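Local coordinates for extracellular ligand-binding receptor (Verminephrobacter eiseniae, PDB 4M88), which probably binds an amino acid or related small solute outside the cytoplasm and delivers it to an ABC transporter for uptake, at residues 10-16 / 50-55; 115-120 / 334-340; 129-135 / 227-231. All coordinates share one frame; numbering follows the deposited sequence.

Interaction 1 (10-16 / 50-55); sequences IGPFTGP and EADDRF
I10 and G11 pair in parallel with A51 and D52 where the two strands of a beta-alpha-beta crossover end: strand 4-11, helix 18-37 and strand 45-52 form this unit at one edge of the five-stranded parallel sheet. The backbone evidence is a pair of near-straight bonds. G11 N donates to A51 O at 3.0 Å, and D53 N donates to G11 O at 2.9 Å. Beyond the strands both chains continue as loop, with P12 at the centre of an inverse gamma turn. D52 ties the two loops together, while D53 shapes its own turn and packs alongside P12. D52 has its carboxylate anti to the backbone N (chi1 179°), which carries it across to T14. Its OD1 is gripped from opposite faces of the carboxylate plane, by T14 N at 3.2 Å and by R54 N, the latter closing an Asx turn. D53 OD1 closes a second Asx turn to F55 N and lies 3.3 Å from P12 CA. A water lies within reach of both I10 O and D53 OD2. F13 sets the edge of its ring against a carbonyl, CE2 being 3.5 Å from A51 O. The apolar contacts are F55 CB with P12 CB and F55 CD2 with P16 CG. F60 of helix 57-68 touches I10 and D53. The other oxygen of D52 takes the hydroxyl of T14, OG1 donating to OD2 at 2.5 Å.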
# COMPACT_ATOMS: atom_id res chain seq x y z
N ILE A 10 -8.85 -11.47 -2.27
CA ILE A 10 -9.04 -11.87 -0.88
C ILE A 10 -8.61 -10.69 -0.02
O ILE A 10 -7.49 -10.18 -0.16
CB ILE A 10 -8.20 -13.09 -0.51
CG1 ILE A 10 -8.58 -14.28 -1.40
CG2 ILE A 10 -8.40 -13.44 0.95
CD1 ILE A 10 -7.71 -15.52 -1.15
N GLY A 11 -9.49 -10.23 0.86
CA GLY A 11 -9.21 -8.99 1.57
C GLY A 11 -9.87 -8.96 2.93
O GLY A 11 -10.79 -9.73 3.21
N PRO A 12 -9.39 -8.07 3.80
CA PRO A 12 -9.97 -7.95 5.14
C PRO A 12 -11.24 -7.11 5.12
O PRO A 12 -11.27 -6.00 5.66
CB PRO A 12 -8.85 -7.25 5.92
CG PRO A 12 -8.15 -6.41 4.88
CD PRO A 12 -8.22 -7.20 3.60
N PHE A 13 -12.30 -7.64 4.50
CA PHE A 13 -13.53 -6.87 4.32
C PHE A 13 -14.32 -6.63 5.61
O PHE A 13 -15.07 -5.66 5.72
CB PHE A 13 -14.41 -7.52 3.25
CG PHE A 13 -13.78 -7.50 1.89
CD1 PHE A 13 -13.60 -6.29 1.23
CD2 PHE A 13 -13.35 -8.67 1.28
CE1 PHE A 13 -13.00 -6.24 -0.03
CE2 PHE A 13 -12.76 -8.63 0.02
CZ PHE A 13 -12.59 -7.42 -0.63
N THR A 14 -14.15 -7.51 6.59
CA THR A 14 -14.68 -7.24 7.92
C THR A 14 -13.52 -7.06 8.89
O THR A 14 -12.45 -7.66 8.72
CB THR A 14 -15.63 -8.36 8.39
OG1 THR A 14 -14.96 -9.63 8.32
CG2 THR A 14 -16.85 -8.42 7.50
N GLY A 15 -13.71 -6.21 9.90
CA GLY A 15 -12.66 -5.95 10.86
C GLY A 15 -12.09 -4.56 10.71
O GLY A 15 -12.67 -3.73 10.02
N PRO A 16 -10.94 -4.30 11.35
CA PRO A 16 -10.43 -2.93 11.49
C PRO A 16 -9.94 -2.32 10.18
O PRO A 16 -9.72 -1.11 10.14
CB PRO A 16 -9.28 -3.08 12.49
CG PRO A 16 -8.87 -4.50 12.40
CD PRO A 16 -10.11 -5.28 12.07
N GLU A 50 -14.76 -12.09 -4.73
CA GLU A 50 -14.19 -11.55 -3.51
C GLU A 50 -14.33 -12.56 -2.40
O GLU A 50 -15.25 -13.40 -2.41
CB GLU A 50 -14.91 -10.26 -3.11
CG GLU A 50 -14.73 -9.13 -4.11
CD GLU A 50 -16.04 -8.56 -4.60
OE1 GLU A 50 -17.09 -9.22 -4.45
OE2 GLU A 50 -16.03 -7.43 -5.14
N ALA A 51 -13.44 -12.48 -1.42
CA ALA A 51 -13.52 -13.38 -0.28
C ALA A 51 -12.95 -12.62 0.90
O ALA A 51 -11.95 -11.92 0.76
CB ALA A 51 -12.74 -14.65 -0.55
N ASP A 52 -13.59 -12.76 2.05
CA ASP A 52 -13.21 -12.02 3.26
C ASP A 52 -12.29 -12.86 4.14
O ASP A 52 -12.69 -13.94 4.59
CB ASP A 52 -14.49 -11.64 4.02
CG ASP A 52 -14.22 -10.88 5.30
OD1 ASP A 52 -13.12 -10.31 5.48
OD2 ASP A 52 -15.14 -10.83 6.15
N ASP A 53 -11.07 -12.37 4.39
CA ASP A 53 -10.13 -13.07 5.27
C ASP A 53 -10.22 -12.58 6.71
O ASP A 53 -9.56 -13.11 7.61
CB ASP A 53 -8.68 -12.99 4.74
CG ASP A 53 -8.10 -11.56 4.73
OD1 ASP A 53 -8.33 -10.78 5.69
OD2 ASP A 53 -7.37 -11.21 3.75
N ARG A 54 -11.06 -11.56 6.93
CA ARG A 54 -11.38 -11.07 8.27
C ARG A 54 -10.16 -10.53 9.03
O ARG A 54 -10.13 -10.57 10.26
CB ARG A 54 -12.06 -12.16 9.11
CG ARG A 54 -13.25 -12.82 8.44
CD ARG A 54 -13.94 -13.83 9.35
NE ARG A 54 -13.05 -14.90 9.80
CZ ARG A 54 -12.72 -15.96 9.07
NH1 ARG A 54 -13.20 -16.11 7.84
NH2 ARG A 54 -11.91 -16.89 9.58
N PHE A 55 -9.18 -10.02 8.29
CA PHE A 55 -7.94 -9.50 8.88
C PHE A 55 -7.23 -10.52 9.77
O PHE A 55 -6.79 -10.20 10.87
CB PHE A 55 -8.21 -8.23 9.69
CG PHE A 55 -6.97 -7.41 9.93
CD1 PHE A 55 -6.09 -7.14 8.89
CD2 PHE A 55 -6.70 -6.90 11.19
CE1 PHE A 55 -4.95 -6.38 9.11
CE2 PHE A 55 -5.56 -6.14 11.42
CZ PHE A 55 -4.68 -5.88 10.37
O HOH W 1 -5.83 -10.36 2.00

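Interaction 2 (115-120 / 334-340); sequences HPKFFH and FSKGNAG
The side-chain amide of N338 lies flat over the ring of F119, its ND2 3.7 Å above the plane and over the ring centre, with amide and ring planes only 17° apart. From there the same nitrogen sends its two N-H groups to backbone carbonyls of the 115-120 segment, to F118 O at 2.8 Å and to P116 O at 3.0 Å. Both acceptors lie close to the amide plane, so the donor geometry is good, although each carbonyl is approached from well above its own plane. These two bonds chiefly fix the rotation of the amide, and a water that donates to N338 OD1 and to P116 O agrees with that orientation. With CG anti to the carbonyl carbon (chi1 -70°), F119 holds its ring with a face to N338 and an edge to F334. CD1 leads that edge toward the face of F334, in an edge-to-face pair with centroids 5.2 Å apart and planes at 87°. Backbone bonds continue the contact: H120 N donates to N338 O at 2.8 Å, and G340 N to H120 O at 3.0 Å, so H120 is bridged to the loop on both its polar backbone atoms.

In the second shell, a type I turn from H115 to F118 presents the carbonyls that N338 uses; K117 N bonds to H115 ND1 within it, while D94 pairs with H115 NE2. L319 of helix 312-321 touches both F119 and F334. The contact thus fastens the loop between strands 330-332 and 345-349 to edge strand 118-119 of the parallel sheet. Because the amide stacks on the ring while its N-H groups bond near its own plane and OD1 takes a water, its polar atoms are satisfied although it rests on a hydrophobic surface.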
# COMPACT_ATOMS: atom_id res chain seq x y z
N HIS A 115 8.16 -14.17 -3.00
CA HIS A 115 7.92 -15.38 -3.76
C HIS A 115 7.90 -15.03 -5.24
O HIS A 115 7.42 -13.95 -5.61
CB HIS A 115 6.58 -15.99 -3.37
CG HIS A 115 6.36 -17.37 -3.90
ND1 HIS A 115 5.89 -17.61 -5.17
CD2 HIS A 115 6.58 -18.59 -3.34
CE1 HIS A 115 5.81 -18.91 -5.37
NE2 HIS A 115 6.23 -19.53 -4.28
N PRO A 116 8.44 -15.92 -6.09
CA PRO A 116 8.50 -15.57 -7.51
C PRO A 116 7.14 -15.42 -8.19
O PRO A 116 7.09 -14.89 -9.30
CB PRO A 116 9.32 -16.72 -8.13
CG PRO A 116 9.33 -17.82 -7.09
CD PRO A 116 9.22 -17.13 -5.77
N LYS A 117 6.06 -15.84 -7.54
CA LYS A 117 4.73 -15.62 -8.11
C LYS A 117 4.04 -14.37 -7.53
O LYS A 117 2.89 -14.06 -7.86
CB LYS A 117 3.84 -16.85 -7.90
CG LYS A 117 4.31 -18.09 -8.66
CD LYS A 117 3.37 -19.26 -8.40
CE LYS A 117 3.92 -20.54 -9.00
NZ LYS A 117 3.02 -21.68 -8.68
N PHE A 118 4.75 -13.65 -6.67
CA PHE A 118 4.20 -12.52 -5.91
C PHE A 118 4.87 -11.25 -6.45
O PHE A 118 6.09 -11.07 -6.30
CB PHE A 118 4.53 -12.77 -4.43
CG PHE A 118 3.91 -11.79 -3.47
CD1 PHE A 118 2.85 -10.98 -3.84
CD2 PHE A 118 4.42 -11.69 -2.17
CE1 PHE A 118 2.28 -10.08 -2.92
CE2 PHE A 118 3.88 -10.79 -1.25
CZ PHE A 118 2.79 -9.98 -1.63
N PHE A 119 4.09 -10.41 -7.14
CA PHE A 119 4.61 -9.21 -7.82
C PHE A 119 4.17 -7.98 -7.06
O PHE A 119 3.08 -7.96 -6.51
CB PHE A 119 4.09 -9.13 -9.26
CG PHE A 119 4.67 -10.18 -10.17
CD1 PHE A 119 5.73 -9.87 -11.01
CD2 PHE A 119 4.16 -11.47 -10.17
CE1 PHE A 119 6.27 -10.83 -11.85
CE2 PHE A 119 4.70 -12.45 -11.02
CZ PHE A 119 5.76 -12.12 -11.86
N HIS A 120 5.02 -6.94 -7.03
CA HIS A 120 4.70 -5.76 -6.22
C HIS A 120 4.56 -4.53 -7.10
O HIS A 120 5.45 -4.23 -7.88
CB HIS A 120 5.78 -5.54 -5.16
CG HIS A 120 6.02 -6.75 -4.32
ND1 HIS A 120 5.23 -7.06 -3.23
CD2 HIS A 120 6.90 -7.77 -4.45
CE1 HIS A 120 5.65 -8.20 -2.70
NE2 HIS A 120 6.66 -8.65 -3.43
N PHE A 334 9.20 -5.31 -14.31
CA PHE A 334 9.53 -6.52 -13.56
C PHE A 334 10.68 -7.30 -14.20
O PHE A 334 10.86 -8.49 -13.91
CB PHE A 334 8.29 -7.42 -13.44
CG PHE A 334 7.11 -6.75 -12.78
CD1 PHE A 334 7.09 -6.55 -11.41
CD2 PHE A 334 6.02 -6.36 -13.54
CE1 PHE A 334 5.98 -5.94 -10.79
CE2 PHE A 334 4.91 -5.75 -12.93
CZ PHE A 334 4.89 -5.54 -11.55
N SER A 335 11.46 -6.64 -15.06
CA SER A 335 12.58 -7.28 -15.76
C SER A 335 13.69 -7.75 -14.83
O SER A 335 14.38 -8.73 -15.13
CB SER A 335 13.23 -6.30 -16.75
OG SER A 335 12.36 -5.94 -17.79
N LYS A 336 13.89 -7.02 -13.74
CA LYS A 336 15.03 -7.26 -12.86
C LYS A 336 14.61 -7.95 -11.57
O LYS A 336 15.44 -8.24 -10.71
CB LYS A 336 15.70 -5.92 -12.52
CG LYS A 336 15.99 -5.07 -13.75
CD LYS A 336 16.64 -3.76 -13.39
CE LYS A 336 16.34 -2.70 -14.44
NZ LYS A 336 16.84 -1.37 -14.01
N GLY A 337 13.32 -8.20 -11.43
CA GLY A 337 12.81 -8.79 -10.21
C GLY A 337 11.34 -8.44 -10.03
O GLY A 337 10.76 -7.73 -10.86
N ASN A 338 10.76 -8.92 -8.94
CA ASN A 338 9.31 -8.82 -8.78
C ASN A 338 8.81 -7.51 -8.18
O ASN A 338 7.60 -7.32 -8.06
CB ASN A 338 8.79 -10.01 -7.97
CG ASN A 338 8.59 -11.23 -8.83
OD1 ASN A 338 9.24 -11.39 -9.87
ND2 ASN A 338 7.70 -12.11 -8.39
N ALA A 339 9.73 -6.62 -7.82
CA ALA A 339 9.35 -5.27 -7.37
C ALA A 339 9.35 -4.34 -8.57
O ALA A 339 10.41 -4.01 -9.11
CB ALA A 339 10.32 -4.76 -6.31
N GLY A 340 8.17 -3.91 -8.99
CA GLY A 340 8.03 -3.23 -10.27
C GLY A 340 8.16 -1.73 -10.22
O GLY A 340 8.29 -1.10 -11.27
O HOH W 2 9.23 -14.08 -10.98

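Interaction 3 (129-135 / 227-231); sequences IEEIVSH and LFVLS
I132 points from helix 129-135 toward strand 227-229, and its CD1 reaches L230 CD2 at 3.4 Å, tighter than usual for two carbons. The same methyl lies 4.0 Å from F228 CB, and CG2 touches that carbon too, so both branches of the isoleucine bear on F228. With CG1 anti to the carbonyl carbon (chi1 -81°), the longer branch extends to L230. One turn earlier in the helix I129 adds CG1, 4.1 Å from L230 CD1. These aliphatic contacts join helix 125-138 to a central strand of the seven-stranded mixed sheet, in the alpha/beta layering of a periplasmic binding protein lobe; the 129-135 segment runs at 160° to strand 227-229, nearly antiparallel, with the axes 9.8 Å apart. Replacing I132 with alanine is likely to open a gap between F228 and L230 and take away the methyls that F228 CB and L230 CD2 rest on. The aromatic contact is different: H135 brings CD2 to F228 CE1 at 3.8 Å, with F228 CE1 near the plane of the imidazole and at its edge. The two ring planes stand at 85° and their centroids are 5.9 Å apart. On the sheet side L203 of strand 201-205 touches both I132 and F228.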
# COMPACT_ATOMS: atom_id res chain seq x y z
N ILE A 129 10.92 4.33 3.75
CA ILE A 129 11.60 4.70 4.99
C ILE A 129 12.95 5.38 4.73
O ILE A 129 13.32 6.34 5.43
CB ILE A 129 11.77 3.46 5.90
CG1 ILE A 129 10.43 3.12 6.55
CG2 ILE A 129 12.81 3.71 6.97
CD1 ILE A 129 10.37 1.70 7.12
N GLU A 130 13.70 4.90 3.73
CA GLU A 130 14.96 5.55 3.37
C GLU A 130 14.70 6.98 2.92
O GLU A 130 15.44 7.90 3.28
CB GLU A 130 15.70 4.75 2.30
CG GLU A 130 16.33 3.46 2.84
CD GLU A 130 16.82 2.51 1.75
OE1 GLU A 130 16.39 2.66 0.58
OE2 GLU A 130 17.64 1.62 2.07
N GLU A 131 13.65 7.16 2.13
CA GLU A 131 13.23 8.49 1.68
C GLU A 131 12.82 9.40 2.85
O GLU A 131 13.17 10.58 2.87
CB GLU A 131 12.06 8.35 0.70
CG GLU A 131 11.56 9.66 0.14
CD GLU A 131 12.40 10.16 -1.02
OE1 GLU A 131 13.41 9.50 -1.36
OE2 GLU A 131 12.05 11.22 -1.59
N ILE A 132 12.08 8.85 3.81
CA ILE A 132 11.68 9.63 4.99
C ILE A 132 12.90 10.09 5.76
O ILE A 132 12.98 11.26 6.18
CB ILE A 132 10.81 8.82 5.94
CG1 ILE A 132 9.38 8.79 5.44
CG2 ILE A 132 10.79 9.45 7.33
CD1 ILE A 132 8.49 7.95 6.30
N VAL A 133 13.86 9.20 5.94
CA VAL A 133 15.03 9.56 6.73
C VAL A 133 15.89 10.61 6.00
O VAL A 133 16.43 11.52 6.63
CB VAL A 133 15.85 8.33 7.16
CG1 VAL A 133 17.05 8.76 7.98
CG2 VAL A 133 14.97 7.42 7.99
N SER A 134 15.97 10.50 4.68
CA SER A 134 16.63 11.54 3.87
C SER A 134 15.92 12.89 4.02
O SER A 134 16.55 13.94 4.19
CB SER A 134 16.63 11.11 2.40
OG SER A 134 17.03 12.18 1.56
N HIS A 135 14.59 12.85 3.97
CA HIS A 135 13.77 14.06 4.07
C HIS A 135 13.96 14.70 5.44
O HIS A 135 14.10 15.92 5.54
CB HIS A 135 12.31 13.69 3.83
CG HIS A 135 11.35 14.83 3.99
ND1 HIS A 135 11.12 15.76 3.01
CD2 HIS A 135 10.53 15.15 5.02
CE1 HIS A 135 10.21 16.63 3.43
NE2 HIS A 135 9.84 16.28 4.65
N LEU A 227 5.17 14.83 11.80
CA LEU A 227 4.98 13.39 11.90
C LEU A 227 5.08 12.86 10.48
O LEU A 227 4.67 13.54 9.52
CB LEU A 227 3.60 13.08 12.48
CG LEU A 227 3.21 13.81 13.77
CD1 LEU A 227 1.79 13.39 14.18
CD2 LEU A 227 4.20 13.52 14.89
N PHE A 228 5.65 11.68 10.31
CA PHE A 228 5.80 11.10 8.98
C PHE A 228 5.16 9.73 8.97
O PHE A 228 5.31 8.95 9.92
CB PHE A 228 7.27 10.97 8.60
CG PHE A 228 8.08 12.21 8.85
CD1 PHE A 228 7.93 13.32 8.03
CD2 PHE A 228 8.99 12.26 9.89
CE1 PHE A 228 8.68 14.47 8.26
CE2 PHE A 228 9.74 13.41 10.13
CZ PHE A 228 9.58 14.51 9.32
N VAL A 229 4.45 9.42 7.89
CA VAL A 229 3.81 8.12 7.78
C VAL A 229 4.03 7.57 6.39
O VAL A 229 4.31 8.32 5.46
CB VAL A 229 2.29 8.20 8.05
CG1 VAL A 229 2.02 8.78 9.43
CG2 VAL A 229 1.59 9.02 6.98
N LEU A 230 3.91 6.25 6.26
CA LEU A 230 4.08 5.60 4.97
C LEU A 230 2.76 5.55 4.21
O LEU A 230 1.76 6.10 4.66
CB LEU A 230 4.64 4.18 5.17
CG LEU A 230 5.93 4.10 5.99
CD1 LEU A 230 6.43 2.66 6.08
CD2 LEU A 230 6.99 4.99 5.39
N SER A 231 2.77 4.87 3.06
CA SER A 231 1.63 4.87 2.14
C SER A 231 0.42 4.08 2.63
O SER A 231 -0.05 3.18 1.92
CB SER A 231 2.06 4.30 0.79
OG SER A 231 2.92 5.19 0.11

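Interactions 1 and 2 reach the same five-stranded parallel sheet at its two outermost strands, 45-52 and 118-119, with centres about 24 Å apart and nearest atoms about 10 Å apart. Interaction 3 lies in the lobe of the mixed sheet, its centre about 28 Å from that of interaction 1, across the chain's centre, and about 23 Å from that of interaction 2, whose chain loop encloses it. Helix 125-138 directly follows strand 118-119. In this family the ligand is probably held in the cleft between two such lobes. A bound glycerol, probably from crystallisation, lies about 4 Å from the L230 side chain, and one lies about 6 Å from that of P16; neither identifies the natural ligand.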